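Local coordinates for cytochrome c3 (Desulfuromonas acetoxidans, PDB 1HH5), which carries electrons through its three heme c groups in sulfate respiration, passing them from dehydrogenase to ferredoxin, at residues Y6-K10 / G11-F15. Sequence-based numbering, arbitrary orientation.
Sequences YENKK and GNVTF. With HEC (heme c), chain D.
Y6 and V13 form an antiparallel hydrogen-bonded pair, Y6 N to V13 O at 2.7 Å and V13 N to Y6 O at 3.0 Å, closing the loop of a two-stranded beta hairpin that lies over one face of a heme c. Y6 O is gripped from opposite faces of its carbonyl plane, by V13 N and by the amide ND2 of N8. N8 holds its CG over the main chain, flanked by N and C (chi1 67°), which turns the amide into the loop, where ND2 also bonds weakly to G11 O, itself an acceptor for ND1 of the axial heme ligand H66. Across the loop, N12 ND2 donates a hydrogen bond to E7 OE1 from above the carboxylate, whose plane stands 83° from that of the amide, while N12 OD1 takes the N8 backbone N-H at 3.2 Å. Without that amide, as with an alanine here, the N8 N-H would probably lose this acceptor and E7 OE1 its ND2 donor. At the backbone angles of G11 (phi 130°) a CB would be jammed against K10 O, which calls for glycine. Facing the heme, V13 CG2 packs 3.8 Å from C1D, and K9 N donates to propionate O1A. The Y6 hydroxyl is hydrogen-bonded to O1D of another heme; the Y6 ring edge, at CE2, lies 3.6 Å from F15 CB.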
loop_
_atom_site.group_PDB
_atom_site.type_symbol
_atom_site.label_atom_id
_atom_site.label_comp_id
_atom_site.label_asym_id
_atom_site.label_seq_id
_atom_site.Cartn_x
_atom_site.Cartn_y
_atom_site.Cartn_z
ATOM N N TYR A 6 3.802 -1.068 -8.578
ATOM C CA TYR A 6 5.201 -1.160 -8.229
ATOM C C TYR A 6 5.762 -2.409 -8.893
ATOM O O TYR A 6 5.623 -3.519 -8.373
ATOM C CB TYR A 6 5.362 -1.239 -6.710
ATOM C CG TYR A 6 4.730 -0.085 -5.966
ATOM C CD1 TYR A 6 5.397 1.130 -5.835
ATOM C CD2 TYR A 6 3.460 -0.203 -5.393
ATOM C CE1 TYR A 6 4.824 2.202 -5.151
ATOM C CE2 TYR A 6 2.878 0.864 -4.705
ATOM C CZ TYR A 6 3.568 2.063 -4.588
ATOM O OH TYR A 6 3.015 3.120 -3.893
ATOM N N GLU A 7 6.373 -2.217 -10.060
ATOM C CA GLU A 7 6.969 -3.309 -10.817
ATOM C C GLU A 7 8.204 -3.779 -10.061
ATOM O O GLU A 7 9.026 -2.964 -9.644
ATOM C CB GLU A 7 7.354 -2.822 -12.223
ATOM C CG GLU A 7 8.385 -3.691 -12.964
ATOM C CD GLU A 7 7.794 -4.926 -13.638
ATOM O OE1 GLU A 7 7.006 -4.770 -14.598
ATOM O OE2 GLU A 7 8.126 -6.054 -13.213
ATOM N N ASN A 8 8.320 -5.088 -9.868
ATOM C CA ASN A 8 9.462 -5.650 -9.156
ATOM C C ASN A 8 9.636 -7.131 -9.481
ATOM O O ASN A 8 8.759 -7.751 -10.080
ATOM C CB ASN A 8 9.292 -5.444 -7.643
ATOM C CG ASN A 8 8.150 -6.252 -7.066
ATOM O OD1 ASN A 8 8.318 -7.420 -6.719
ATOM N ND2 ASN A 8 6.976 -5.638 -6.973
ATOM N N LYS A 9 10.772 -7.691 -9.077
ATOM C CA LYS A 9 11.093 -9.092 -9.342
ATOM C C LYS A 9 10.141 -10.119 -8.737
ATOM O O LYS A 9 9.740 -11.074 -9.404
ATOM C CB LYS A 9 12.519 -9.391 -8.866
ATOM C CG LYS A 9 13.605 -8.691 -9.668
ATOM C CD LYS A 9 13.612 -9.165 -11.114
ATOM C CE LYS A 9 14.758 -8.544 -11.898
ATOM N NZ LYS A 9 14.821 -9.054 -13.298
ATOM N N LYS A 10 9.784 -9.923 -7.474
ATOM C CA LYS A 10 8.901 -10.844 -6.766
ATOM C C LYS A 10 7.491 -10.893 -7.345
ATOM O O LYS A 10 6.743 -11.838 -7.095
ATOM C CB LYS A 10 8.853 -10.455 -5.286
ATOM C CG LYS A 10 7.884 -11.267 -4.438
ATOM C CD LYS A 10 8.253 -12.740 -4.381
ATOM C CE LYS A 10 7.239 -13.507 -3.538
ATOM N NZ LYS A 10 7.590 -14.947 -3.391
ATOM N N GLY A 11 7.142 -9.882 -8.134
ATOM C CA GLY A 11 5.817 -9.816 -8.725
ATOM C C GLY A 11 5.214 -8.445 -8.478
ATOM O O GLY A 11 5.154 -7.993 -7.337
ATOM N N ASN A 12 4.767 -7.787 -9.544
ATOM C CA ASN A 12 4.186 -6.447 -9.454
ATOM C C ASN A 12 3.091 -6.279 -8.398
ATOM O O ASN A 12 2.220 -7.135 -8.240
ATOM C CB ASN A 12 3.630 -6.032 -10.818
ATOM C CG ASN A 12 4.720 -5.807 -11.851
ATOM O OD1 ASN A 12 5.883 -6.148 -11.632
ATOM N ND2 ASN A 12 4.344 -5.234 -12.988
ATOM N N VAL A 13 3.149 -5.161 -7.682
ATOM C CA VAL A 13 2.163 -4.842 -6.661
ATOM C C VAL A 13 1.286 -3.694 -7.159
ATOM O O VAL A 13 1.793 -2.646 -7.564
ATOM C CB VAL A 13 2.834 -4.400 -5.333
ATOM C CG1 VAL A 13 1.778 -4.170 -4.267
ATOM C CG2 VAL A 13 3.831 -5.446 -4.879
ATOM N N THR A 14 -0.026 -3.898 -7.135
ATOM C CA THR A 14 -0.959 -2.869 -7.575
ATOM C C THR A 14 -1.570 -2.171 -6.365
ATOM O O THR A 14 -2.288 -2.789 -5.580
ATOM C CB THR A 14 -2.097 -3.467 -8.428
ATOM O OG1 THR A 14 -1.548 -4.049 -9.615
ATOM C CG2 THR A 14 -3.095 -2.391 -8.815
ATOM N N PHE A 15 -1.274 -0.883 -6.220
ATOM C CA PHE A 15 -1.798 -0.099 -5.108
ATOM C C PHE A 15 -2.920 0.803 -5.590
ATOM O O PHE A 15 -2.678 1.822 -6.242
ATOM C CB PHE A 15 -0.693 0.758 -4.485
ATOM C CG PHE A 15 -1.174 1.677 -3.393
ATOM C CD1 PHE A 15 -2.026 1.217 -2.396
ATOM C CD2 PHE A 15 -0.739 2.995 -3.345
ATOM C CE1 PHE A 15 -2.437 2.057 -1.363
ATOM C CE2 PHE A 15 -1.140 3.840 -2.321
ATOM C CZ PHE A 15 -1.994 3.371 -1.328
HETATM FE FE HEC D . 7.151 -7.498 -0.919
HETATM C CHA HEC D . 9.171 -5.409 -2.701
HETATM C CHB HEC D . 9.465 -10.015 -1.138
HETATM C CHC HEC D . 5.181 -9.504 1.075
HETATM C CHD HEC D . 4.621 -5.173 -1.013
HETATM N NA HEC D . 8.916 -7.668 -1.746
HETATM C C1A HEC D . 9.629 -6.702 -2.445
HETATM C C2A HEC D . 10.886 -7.246 -2.906
HETATM C C3A HEC D . 10.980 -8.526 -2.475
HETATM C C4A HEC D . 9.745 -8.802 -1.762
HETATM C CMA HEC D . 12.153 -9.495 -2.661
HETATM C CAA HEC D . 11.936 -6.531 -3.749
HETATM C CBA HEC D . 11.812 -6.792 -5.236
HETATM C CGA HEC D . 12.944 -6.165 -6.027
HETATM O O1A HEC D . 12.906 -6.225 -7.274
HETATM O O2A HEC D . 13.875 -5.617 -5.398
HETATM N NB HEC D . 7.272 -9.364 -0.231
HETATM C C1B HEC D . 8.279 -10.290 -0.455
HETATM C C2B HEC D . 7.974 -11.561 0.186
HETATM C C3B HEC D . 6.871 -11.363 0.936
HETATM C C4B HEC D . 6.386 -10.022 0.608
HETATM C CMB HEC D . 8.666 -12.907 -0.075
HETATM C CAB HEC D . 6.253 -12.306 1.958
HETATM C CBB HEC D . 7.123 -12.369 3.212
HETATM N NC HEC D . 5.332 -7.354 -0.110
HETATM C C1C HEC D . 4.685 -8.252 0.737
HETATM C C2C HEC D . 3.356 -7.789 1.098
HETATM C C3C HEC D . 3.156 -6.635 0.396
HETATM C C4C HEC D . 4.394 -6.345 -0.308
HETATM C CMC HEC D . 2.407 -8.421 2.120
HETATM C CAC HEC D . 1.885 -5.799 0.312
HETATM C CBC HEC D . 1.440 -5.244 1.653
HETATM N ND HEC D . 6.942 -5.673 -1.642
HETATM C C1D HEC D . 5.809 -4.859 -1.640
HETATM C C2D HEC D . 6.062 -3.601 -2.323
HETATM C C3D HEC D . 7.366 -3.617 -2.675
HETATM C C4D HEC D . 7.906 -4.918 -2.304
HETATM C CMD HEC D . 5.050 -2.501 -2.647
HETATM C CAD HEC D . 8.176 -2.443 -3.229
HETATM C CBD HEC D . 8.524 -2.561 -4.699
HETATM C CGD HEC D . 9.338 -1.382 -5.193
HETATM O O1D HEC D . 10.498 -1.221 -4.750
HETATM O O2D HEC D . 8.812 -0.609 -6.017
#